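Local structure of DNA helicase RecQ (Deinococcus radiodurans, 4Q48) at residues V361-A366 with D486-L491; Q418-A423 with R471-Q476; S151-D156 with R188-S193; N347-L352 with S367-L372. The protein probably couples ATP hydrolysis to the unwinding of duplex DNA in the 3'-5' direction, this chain being the catalytic core of the longer helicase. One frame throughout, in Å; residues are numbered along the deposited sequence.

Contact 1: V361-A366 with D486-L491; sequences VKRVEA and DDHFGL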
# COMPACT_ATOMS: atom_id res chain seq x y z
N VAL A 361 -6.12 10.35 -13.18
CA VAL A 361 -5.99 8.90 -13.20
C VAL A 361 -4.79 8.49 -14.07
O VAL A 361 -4.07 7.54 -13.75
CB VAL A 361 -7.27 8.23 -13.71
CG1 VAL A 361 -7.12 6.71 -13.72
CG2 VAL A 361 -8.43 8.64 -12.82
N LYS A 362 -4.58 9.22 -15.17
CA LYS A 362 -3.39 9.05 -16.00
C LYS A 362 -2.12 9.43 -15.22
O LYS A 362 -1.04 8.88 -15.46
CB LYS A 362 -3.48 9.90 -17.27
CG LYS A 362 -4.24 9.25 -18.39
CD LYS A 362 -3.96 9.96 -19.69
CE LYS A 362 -4.24 9.05 -20.86
NZ LYS A 362 -5.52 8.34 -20.60
N ARG A 363 -2.26 10.40 -14.32
CA ARG A 363 -1.16 10.86 -13.50
C ARG A 363 -0.82 9.82 -12.44
O ARG A 363 0.35 9.50 -12.24
CB ARG A 363 -1.51 12.19 -12.85
CG ARG A 363 -0.38 12.74 -11.99
CD ARG A 363 -0.60 14.19 -11.62
NE ARG A 363 0.47 14.68 -10.74
CZ ARG A 363 0.35 15.72 -9.93
NH1 ARG A 363 -0.80 16.40 -9.87
NH2 ARG A 363 1.37 16.10 -9.17
N VAL A 364 -1.84 9.29 -11.78
CA VAL A 364 -1.68 8.24 -10.80
C VAL A 364 -1.10 6.96 -11.42
O VAL A 364 -0.11 6.42 -10.91
CB VAL A 364 -3.04 7.93 -10.09
CG1 VAL A 364 -3.01 6.60 -9.32
CG2 VAL A 364 -3.40 9.06 -9.16
N GLU A 365 -1.68 6.48 -12.52
CA GLU A 365 -1.22 5.24 -13.17
C GLU A 365 0.27 5.32 -13.61
O GLU A 365 0.97 4.31 -13.67
CB GLU A 365 -2.11 4.88 -14.37
CG GLU A 365 -3.58 4.48 -14.05
CD GLU A 365 -3.73 3.30 -13.06
OE1 GLU A 365 -2.95 2.32 -13.13
OE2 GLU A 365 -4.65 3.35 -12.20
N ALA A 366 0.74 6.52 -13.91
CA ALA A 366 2.11 6.69 -14.36
C ALA A 366 3.11 6.62 -13.19
O ALA A 366 4.25 6.17 -13.37
CB ALA A 366 2.27 8.02 -15.10
N ASP A 486 6.24 16.78 -6.87
CA ASP A 486 5.01 17.42 -7.35
C ASP A 486 4.66 18.85 -6.88
O ASP A 486 3.51 19.29 -6.97
CB ASP A 486 3.87 16.44 -7.08
CG ASP A 486 4.03 15.13 -7.90
OD1 ASP A 486 3.92 15.18 -9.16
OD2 ASP A 486 4.33 14.07 -7.28
N ASP A 487 5.68 19.58 -6.41
CA ASP A 487 5.86 20.94 -6.87
C ASP A 487 5.85 20.77 -8.38
O ASP A 487 6.30 19.75 -8.91
CB ASP A 487 7.17 21.54 -6.37
CG ASP A 487 7.30 23.01 -6.72
OD1 ASP A 487 6.90 23.38 -7.84
OD2 ASP A 487 7.82 23.79 -5.89
N HIS A 488 5.34 21.73 -9.13
CA HIS A 488 5.20 21.47 -10.55
C HIS A 488 6.51 21.57 -11.34
O HIS A 488 6.90 22.59 -11.93
CB HIS A 488 4.04 22.27 -11.06
CG HIS A 488 2.78 21.78 -10.41
ND1 HIS A 488 2.69 20.50 -9.90
CD2 HIS A 488 1.61 22.39 -10.10
CE1 HIS A 488 1.51 20.33 -9.34
NE2 HIS A 488 0.83 21.46 -9.45
N PHE A 489 7.16 20.41 -11.22
CA PHE A 489 8.46 20.01 -11.74
C PHE A 489 9.61 20.58 -10.93
O PHE A 489 10.77 20.27 -11.22
CB PHE A 489 8.57 20.44 -13.21
CG PHE A 489 7.45 19.92 -14.03
CD1 PHE A 489 7.06 18.59 -13.92
CD2 PHE A 489 6.71 20.77 -14.83
CE1 PHE A 489 6.00 18.10 -14.63
CE2 PHE A 489 5.64 20.28 -15.55
CZ PHE A 489 5.29 18.94 -15.44
N GLY A 490 9.29 21.27 -9.85
CA GLY A 490 10.32 21.70 -8.92
C GLY A 490 10.63 20.59 -7.93
O GLY A 490 9.74 19.91 -7.43
N LEU A 491 11.90 20.42 -7.62
CA LEU A 491 12.31 19.30 -6.79
C LEU A 491 12.73 19.78 -5.40
O LEU A 491 13.56 20.69 -5.29
CB LEU A 491 13.44 18.53 -7.48
CG LEU A 491 13.02 18.02 -8.86
CD1 LEU A 491 14.19 17.46 -9.63
CD2 LEU A 491 11.98 16.95 -8.68

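Contact 2: Q418-A423 with R471-Q476; sequences QMALSA and RSVLRQ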
# COMPACT_ATOMS: atom_id res chain seq x y z
N GLN A 418 25.00 13.46 -3.79
CA GLN A 418 25.24 14.53 -2.81
C GLN A 418 25.27 15.90 -3.51
O GLN A 418 24.59 16.84 -3.09
CB GLN A 418 26.53 14.31 -2.04
CG GLN A 418 26.62 13.06 -1.17
CD GLN A 418 28.05 12.84 -0.63
OE1 GLN A 418 29.02 13.50 -1.06
NE2 GLN A 418 28.19 11.91 0.29
N MET A 419 26.05 16.01 -4.59
CA MET A 419 26.09 17.25 -5.35
C MET A 419 24.69 17.70 -5.73
O MET A 419 24.33 18.87 -5.59
CB MET A 419 26.90 17.11 -6.60
CG MET A 419 28.35 17.24 -6.42
SD MET A 419 29.15 16.91 -8.00
CE MET A 419 30.59 16.01 -7.40
N ALA A 420 23.89 16.75 -6.18
CA ALA A 420 22.57 17.09 -6.65
C ALA A 420 21.70 17.54 -5.50
O ALA A 420 21.05 18.58 -5.60
CB ALA A 420 21.94 15.91 -7.39
N LEU A 421 21.72 16.80 -4.40
CA LEU A 421 20.92 17.17 -3.23
C LEU A 421 21.32 18.56 -2.68
O LEU A 421 20.46 19.34 -2.27
CB LEU A 421 21.02 16.10 -2.14
CG LEU A 421 20.43 14.71 -2.45
CD1 LEU A 421 20.81 13.73 -1.38
CD2 LEU A 421 18.91 14.65 -2.68
N SER A 422 22.61 18.88 -2.68
CA SER A 422 22.97 20.19 -2.15
C SER A 422 22.47 21.26 -3.11
O SER A 422 21.92 22.29 -2.67
CB SER A 422 24.46 20.32 -1.92
OG SER A 422 24.84 19.37 -0.94
N ALA A 423 22.60 20.98 -4.40
CA ALA A 423 22.27 21.94 -5.43
C ALA A 423 20.83 22.39 -5.28
O ALA A 423 20.51 23.58 -5.31
CB ALA A 423 22.49 21.31 -6.80
N ARG A 471 20.31 14.19 -15.24
CA ARG A 471 18.87 14.02 -15.34
C ARG A 471 18.53 12.64 -14.82
O ARG A 471 17.49 12.44 -14.15
CB ARG A 471 18.38 14.19 -16.78
CG ARG A 471 18.39 15.62 -17.30
CD ARG A 471 17.62 16.59 -16.39
NE ARG A 471 16.18 16.52 -16.58
CZ ARG A 471 15.52 17.23 -17.49
NH1 ARG A 471 16.19 18.05 -18.30
NH2 ARG A 471 14.19 17.13 -17.59
N SER A 472 19.43 11.71 -15.12
CA SER A 472 19.34 10.33 -14.66
C SER A 472 19.48 10.24 -13.12
O SER A 472 18.60 9.66 -12.45
CB SER A 472 20.42 9.49 -15.34
OG SER A 472 20.64 8.29 -14.62
N VAL A 473 20.55 10.83 -12.59
CA VAL A 473 20.76 10.88 -11.14
C VAL A 473 19.53 11.48 -10.49
O VAL A 473 19.03 10.95 -9.48
CB VAL A 473 22.01 11.73 -10.75
CG1 VAL A 473 21.93 12.15 -9.31
CG2 VAL A 473 23.30 10.97 -10.99
N LEU A 474 19.00 12.55 -11.08
CA LEU A 474 17.83 13.21 -10.52
C LEU A 474 16.59 12.33 -10.52
O LEU A 474 15.88 12.30 -9.53
CB LEU A 474 17.53 14.53 -11.24
CG LEU A 474 18.60 15.63 -11.04
CD1 LEU A 474 18.41 16.77 -12.05
CD2 LEU A 474 18.65 16.17 -9.59
N ARG A 475 16.35 11.56 -11.59
CA ARG A 475 15.18 10.70 -11.61
C ARG A 475 15.31 9.68 -10.53
O ARG A 475 14.36 9.34 -9.83
CB ARG A 475 15.00 10.03 -12.97
CG ARG A 475 14.39 10.96 -14.01
CD ARG A 475 14.00 10.24 -15.29
NE ARG A 475 15.14 9.56 -15.89
CZ ARG A 475 15.98 10.14 -16.75
NH1 ARG A 475 15.76 11.39 -17.12
NH2 ARG A 475 17.01 9.46 -17.26
N GLN A 476 16.54 9.23 -10.37
CA GLN A 476 16.82 8.17 -9.44
C GLN A 476 16.56 8.67 -8.03
O GLN A 476 15.93 7.97 -7.22
CB GLN A 476 18.26 7.69 -9.61
CG GLN A 476 18.44 6.31 -9.06
CD GLN A 476 17.77 5.25 -9.92
OE1 GLN A 476 17.87 5.25 -11.15
NE2 GLN A 476 16.98 4.39 -9.26

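Contact 3: S151-D156 with R188-S193; sequences SQWGHD and RADIKS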
# COMPACT_ATOMS: atom_id res chain seq x y z
N SER A 151 -8.12 10.36 -1.12
CA SER A 151 -7.06 10.78 -2.04
C SER A 151 -7.36 10.50 -3.51
O SER A 151 -7.93 9.46 -3.84
CB SER A 151 -5.74 10.10 -1.67
OG SER A 151 -4.67 10.60 -2.45
N GLN A 152 -6.98 11.45 -4.37
CA GLN A 152 -6.99 11.21 -5.82
C GLN A 152 -5.98 10.11 -6.12
O GLN A 152 -6.09 9.40 -7.12
CB GLN A 152 -6.61 12.48 -6.61
CG GLN A 152 -5.13 12.85 -6.46
CD GLN A 152 -4.82 14.34 -6.52
OE1 GLN A 152 -5.37 15.15 -5.75
NE2 GLN A 152 -3.91 14.72 -7.42
N TRP A 153 -4.99 9.97 -5.24
CA TRP A 153 -3.86 9.08 -5.48
C TRP A 153 -4.02 7.61 -5.11
O TRP A 153 -4.10 6.75 -5.99
CB TRP A 153 -2.63 9.62 -4.73
CG TRP A 153 -2.20 10.98 -5.20
CD1 TRP A 153 -2.51 12.19 -4.63
CD2 TRP A 153 -1.40 11.28 -6.36
NE1 TRP A 153 -1.96 13.22 -5.37
CE2 TRP A 153 -1.27 12.68 -6.42
CE3 TRP A 153 -0.78 10.49 -7.34
CZ2 TRP A 153 -0.54 13.30 -7.43
CZ3 TRP A 153 -0.07 11.11 -8.33
CH2 TRP A 153 0.05 12.50 -8.37
N GLY A 154 -4.14 7.33 -3.82
CA GLY A 154 -3.81 6.01 -3.31
C GLY A 154 -4.53 4.74 -3.70
O GLY A 154 -3.97 3.66 -3.46
N HIS A 155 -5.72 4.83 -4.30
CA HIS A 155 -6.52 3.62 -4.49
C HIS A 155 -7.83 4.06 -5.13
O HIS A 155 -7.83 4.86 -6.06
CB HIS A 155 -6.72 2.91 -3.13
CG HIS A 155 -7.22 1.50 -3.19
ND1 HIS A 155 -8.56 1.17 -3.10
CD2 HIS A 155 -6.55 0.32 -3.31
CE1 HIS A 155 -8.69 -0.15 -3.16
NE2 HIS A 155 -7.48 -0.68 -3.30
N ASP A 156 -8.95 3.57 -4.60
CA ASP A 156 -10.24 3.97 -5.13
C ASP A 156 -10.61 5.31 -4.54
O ASP A 156 -10.95 5.42 -3.37
CB ASP A 156 -11.35 2.95 -4.80
CG ASP A 156 -10.91 1.50 -4.98
OD1 ASP A 156 -10.08 1.21 -5.87
OD2 ASP A 156 -11.43 0.63 -4.24
N ARG A 188 -0.68 9.08 2.12
CA ARG A 188 -0.51 9.29 3.56
C ARG A 188 -0.64 10.78 3.88
O ARG A 188 -1.18 11.15 4.92
CB ARG A 188 0.86 8.79 4.01
CG ARG A 188 1.07 7.29 3.88
CD ARG A 188 2.20 6.84 4.79
NE ARG A 188 3.48 7.37 4.33
CZ ARG A 188 4.22 6.79 3.38
NH1 ARG A 188 3.82 5.66 2.84
NH2 ARG A 188 5.37 7.33 2.99
N ALA A 189 -0.13 11.61 2.98
CA ALA A 189 -0.15 13.04 3.18
C ALA A 189 -1.56 13.63 3.04
O ALA A 189 -1.93 14.54 3.78
CB ALA A 189 0.81 13.70 2.19
N ASP A 190 -2.35 13.05 2.13
CA ASP A 190 -3.69 13.52 1.80
C ASP A 190 -4.76 13.12 2.81
O ASP A 190 -5.72 13.85 3.03
CB ASP A 190 -4.10 12.94 0.45
CG ASP A 190 -3.87 13.89 -0.69
OD1 ASP A 190 -3.11 14.88 -0.49
OD2 ASP A 190 -4.42 13.61 -1.79
N ILE A 191 -4.56 11.97 3.45
CA ILE A 191 -5.42 11.56 4.55
C ILE A 191 -5.28 12.53 5.71
O ILE A 191 -6.28 12.96 6.28
CB ILE A 191 -5.09 10.14 5.01
CG1 ILE A 191 -5.37 9.14 3.89
CG2 ILE A 191 -5.88 9.78 6.26
CD1 ILE A 191 -4.88 7.71 4.18
N LYS A 192 -4.04 12.92 6.01
CA LYS A 192 -3.78 13.84 7.09
C LYS A 192 -4.61 15.11 6.82
O LYS A 192 -5.27 15.64 7.71
CB LYS A 192 -2.28 14.14 7.21
CG LYS A 192 -1.44 12.94 7.69
CD LYS A 192 0.08 13.24 7.68
CE LYS A 192 0.93 12.00 8.00
NZ LYS A 192 1.78 12.11 9.24
N SER A 193 -4.63 15.55 5.57
CA SER A 193 -5.28 16.82 5.25
C SER A 193 -6.81 16.80 5.38
O SER A 193 -7.41 17.78 5.84
CB SER A 193 -4.90 17.27 3.84
OG SER A 193 -3.73 18.06 3.88

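Contact 4: N347-L352 with S367-L372; sequences NVRRML and SKLDAL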
# COMPACT_ATOMS: atom_id res chain seq x y z
N ASN A 347 3.99 -2.51 -23.50
CA ASN A 347 2.57 -2.77 -23.66
C ASN A 347 1.79 -1.94 -22.66
O ASN A 347 0.75 -1.35 -23.00
CB ASN A 347 2.26 -4.27 -23.49
CG ASN A 347 0.90 -4.68 -24.09
OD1 ASN A 347 -0.06 -3.90 -24.10
ND2 ASN A 347 0.82 -5.93 -24.56
N VAL A 348 2.32 -1.84 -21.44
CA VAL A 348 1.67 -1.08 -20.39
C VAL A 348 1.63 0.41 -20.68
O VAL A 348 0.58 1.03 -20.55
CB VAL A 348 2.37 -1.28 -19.04
CG1 VAL A 348 1.96 -0.19 -18.04
CG2 VAL A 348 2.09 -2.67 -18.52
N ARG A 349 2.75 0.97 -21.09
CA ARG A 349 2.82 2.41 -21.33
C ARG A 349 1.95 2.79 -22.52
O ARG A 349 1.46 3.93 -22.60
CB ARG A 349 4.27 2.89 -21.46
CG ARG A 349 4.88 3.17 -20.08
CD ARG A 349 5.95 4.25 -20.05
NE ARG A 349 7.28 3.70 -20.32
CZ ARG A 349 8.18 3.41 -19.38
NH1 ARG A 349 7.90 3.63 -18.10
NH2 ARG A 349 9.36 2.91 -19.73
N ARG A 350 1.72 1.84 -23.43
CA ARG A 350 0.85 2.12 -24.57
C ARG A 350 -0.61 2.19 -24.15
O ARG A 350 -1.34 3.09 -24.56
CB ARG A 350 0.98 1.04 -25.65
CG ARG A 350 -0.17 1.07 -26.67
CD ARG A 350 -0.23 -0.12 -27.66
NE ARG A 350 -0.87 -1.32 -27.09
CZ ARG A 350 -2.18 -1.45 -26.85
NH1 ARG A 350 -3.02 -0.45 -27.10
NH2 ARG A 350 -2.65 -2.58 -26.35
N MET A 351 -1.03 1.29 -23.27
CA MET A 351 -2.39 1.32 -22.75
C MET A 351 -2.67 2.56 -21.91
O MET A 351 -3.78 3.09 -21.98
CB MET A 351 -2.67 0.07 -21.94
CG MET A 351 -2.89 -1.12 -22.81
SD MET A 351 -2.96 -2.62 -21.85
CE MET A 351 -3.08 -3.80 -23.18
N LEU A 352 -1.70 3.00 -21.11
CA LEU A 352 -1.89 4.25 -20.40
C LEU A 352 -2.15 5.34 -21.43
O LEU A 352 -3.05 6.16 -21.25
CB LEU A 352 -0.68 4.62 -19.53
CG LEU A 352 -0.79 5.99 -18.82
CD1 LEU A 352 -2.06 6.13 -17.93
CD2 LEU A 352 0.48 6.38 -18.04
N SER A 367 2.71 7.11 -12.02
CA SER A 367 3.60 6.98 -10.88
C SER A 367 3.46 5.58 -10.28
O SER A 367 4.43 5.05 -9.73
CB SER A 367 3.34 8.04 -9.83
OG SER A 367 2.01 7.96 -9.40
N LYS A 368 2.26 4.99 -10.38
CA LYS A 368 2.08 3.61 -9.92
C LYS A 368 3.12 2.75 -10.59
O LYS A 368 3.82 2.00 -9.93
CB LYS A 368 0.69 3.06 -10.26
CG LYS A 368 -0.45 3.56 -9.39
CD LYS A 368 -0.07 3.65 -7.91
CE LYS A 368 -1.27 4.07 -7.04
NZ LYS A 368 -0.94 4.10 -5.58
N LEU A 369 3.22 2.91 -11.91
CA LEU A 369 4.15 2.17 -12.74
C LEU A 369 5.60 2.53 -12.42
O LEU A 369 6.47 1.67 -12.43
CB LEU A 369 3.87 2.44 -14.22
CG LEU A 369 4.93 1.84 -15.15
CD1 LEU A 369 4.87 0.33 -15.05
CD2 LEU A 369 4.80 2.33 -16.56
N ASP A 370 5.86 3.81 -12.17
CA ASP A 370 7.22 4.26 -11.86
C ASP A 370 7.68 3.64 -10.54
O ASP A 370 8.83 3.23 -10.39
CB ASP A 370 7.31 5.78 -11.77
CG ASP A 370 8.70 6.27 -11.38
OD1 ASP A 370 9.65 6.29 -12.23
OD2 ASP A 370 8.86 6.60 -10.17
N ALA A 371 6.75 3.58 -9.59
CA ALA A 371 7.04 2.98 -8.34
C ALA A 371 7.41 1.52 -8.58
O ALA A 371 8.48 1.06 -8.14
CB ALA A 371 5.86 3.08 -7.43
N LEU A 372 6.57 0.82 -9.34
CA LEU A 372 6.75 -0.61 -9.54
C LEU A 372 8.08 -0.93 -10.23
O LEU A 372 8.87 -1.76 -9.75
CB LEU A 372 5.57 -1.16 -10.34
CG LEU A 372 5.52 -2.67 -10.55
CD1 LEU A 372 5.75 -3.42 -9.24
CD2 LEU A 372 4.15 -3.02 -11.09

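Contact 1: V361-A366 with D486-L491
The loop between strands 483-484 and 492-493 of the RQC domain, where the wing of a winged-helix fold would be expected, reaches helix 359-376 through a salt bridge between Asp-486 and Arg-363. The two backbones stay well apart, with the CA atoms of Arg-363 and Asp-486 10.9 Å from each other, and the long arginine bridges most of the gap. Its CG lies anti to the backbone N (chi1 -179°) and the chain runs on extended to NE, which sends the guanidinium straight out from the helix. NH2 gives a nearly straight hydrogen bond of 2.7 Å to Asp-486 OD1 (163° at the hydrogen). The acceptor lies in the guanidinium plane, whereas the nitrogen meets OD1 from above the carboxylate plane, the two planes being turned 60° apart. The other oxygen, OD2, forms a salt bridge with Arg-186, so the carboxylate is shared by two arginines, which probably helps keep it ionised. His-488, the centre of an inverse gamma turn, brings CE1 at its ring edge to 4.2 Å from Arg-363 NH2. Here a single charged bridge links the helical part of the zinc-binding domain to the loop that probably forms the wing of the winged-helix RQC domain.

Contact 2: Q418-A423 with R471-Q476
Purely apolar contacts join Ala-420 of helix 414-426 to Leu-474 and Val-473 of helix 467-479. The methyl of Ala-420 points at the second helix and meets two neighbouring side chains there. Leu-474 CD2 comes to 4.0 Å from Ala-420 CB, and Val-473 CG1 lies 4.2 Å from the same CB. The bond from CA to CB of Leu-474 does not aim at the partner helix; with CG beside the backbone N (chi1 -66°), its branched end nevertheless swings in to the alanine. The small methyl permits a fairly close approach of the backbones, Ala-420 CA standing 7.2 Å from Leu-474 CA.

Polar bonding stays within each helix. Ser-422 N donates to Gln-418 O and Arg-475 N to Arg-471 O, the ordinary helical pattern, and Ser-422 OG adds a weak bond to Gln-418 O.

Further apolar packing surrounds it: Leu-477 touches both Ala-420 and Leu-421, and Ile-500 of helix 498-501 packs on Leu-421. With all three touching residues buried and nothing but methyl groups in the interface, these two helices of the RQC domain, whose family is of the helix-turn-helix type, are held here by dispersion and the exclusion of water, without directional bonds.

Contact 3: S151-D156 with R188-S193
Ser-151, in a loop that follows strand 139-145, passes close beside helix 185-194, its CA 5.8 Å from that of Asp-190, where the helix backbone lies nearest. The serine hydroxyl carries the contact. With OG anti to the backbone N (chi1 -173°), it donates a 3.1 Å hydrogen bond to Asp-190 OD2, approaching that oxygen on its anti side and 32° out of the carboxylate plane. The same OG accepts from the backbone of its own loop, Trp-153 N lying 2.9 Å away. This second bond closes an ST turn, so one buried hydroxyl both shapes the loop and ties it to the helix.

Trp-153 adds a lesser touch: CD1, at the ring edge, stands 3.7 Å from Asp-190 OD2, and the indole and carboxylate planes are inclined at 58°. Ser-151 OG also lies at this edge, near the ring plane, while Gln-152 CG lies over one face, toward its rim. Arg-186 makes a cation-pi interaction with the indole, and Arg-363 and Val-364 of helix 359-376 pack on it as well.

SQWGHD, shortly after the DEAH box, is probably part of the aromatic-rich loop of RecQ helicases, which in relatives couples DNA binding to ATP hydrolysis. Its ST turn is thus tied to helix 185-194, which follows strand 176-180, within the first RecA-like domain.

Contact 4: N347-L352 with S367-L372
Lys-368 NZ, on the residue just before the Leu-369 that meets Val-348 and Arg-349, is gripped by three groups: it forms salt bridges with Glu-318 and Asp-184 and a hydrogen bond with Tyr-389 OH. The lysine is buried, and two carboxylates probably balance its charge while fixing this turn of helix 359-376 against other parts of the chain.

Leu-369 itself turns to helix 342-354, and a single methyl, CD2, makes its contacts. Its CG is anti to the backbone N (chi1 172°), which extends the branch toward the partner helix. Val-348 and Leu-369 reach toward each other tip to tip, with CG1 of the valine 4.1 Å from CD2 of the leucine. Arg-349 crosses the leucine at about a right angle: its CG comes to 3.6 Å from Leu-369 CD2. The arginine chain then bends at chi3 (-88°), curling the guanidinium back so that NH1 lies 3.7 Å from the same methyl. Both the aliphatic part and the head of Arg-349 therefore lean on one leucine, and Leu-373, a turn further on, touches the arginine too.

On the same helix, Asp-370 OD2 hydrogen-bonds Ser-479 OG of the RQC domain. Helices 342-354 and 359-376, roughly antiparallel and joined by a short turn, make up the helical hairpin that precedes the four-cysteine zinc site of RecQ zinc-binding domains.

How the contacts relate
Helix 359-376 is the shared element: contacts 1 and 4 both use it, and contact 3 leans against it. Trp-153 of contact 3 packs on Ser-367 of contact 4 (CZ3 to OG, 3.9 Å), and Gln-152 O lies 3.4 Å from Val-364 CG2 of contact 1, again as packing. Leu-352 of contact 4 meets Ala-366 of contact 1, CD2 to CB at 3.8 Å. Arg-186 is common to contacts 1 and 3. Contact 2 is set apart within the RQC domain, its centre 18 Å from that of contact 1 with nearest atoms about 5 Å apart. All four lie away from the annotated nucleotide and zinc sites.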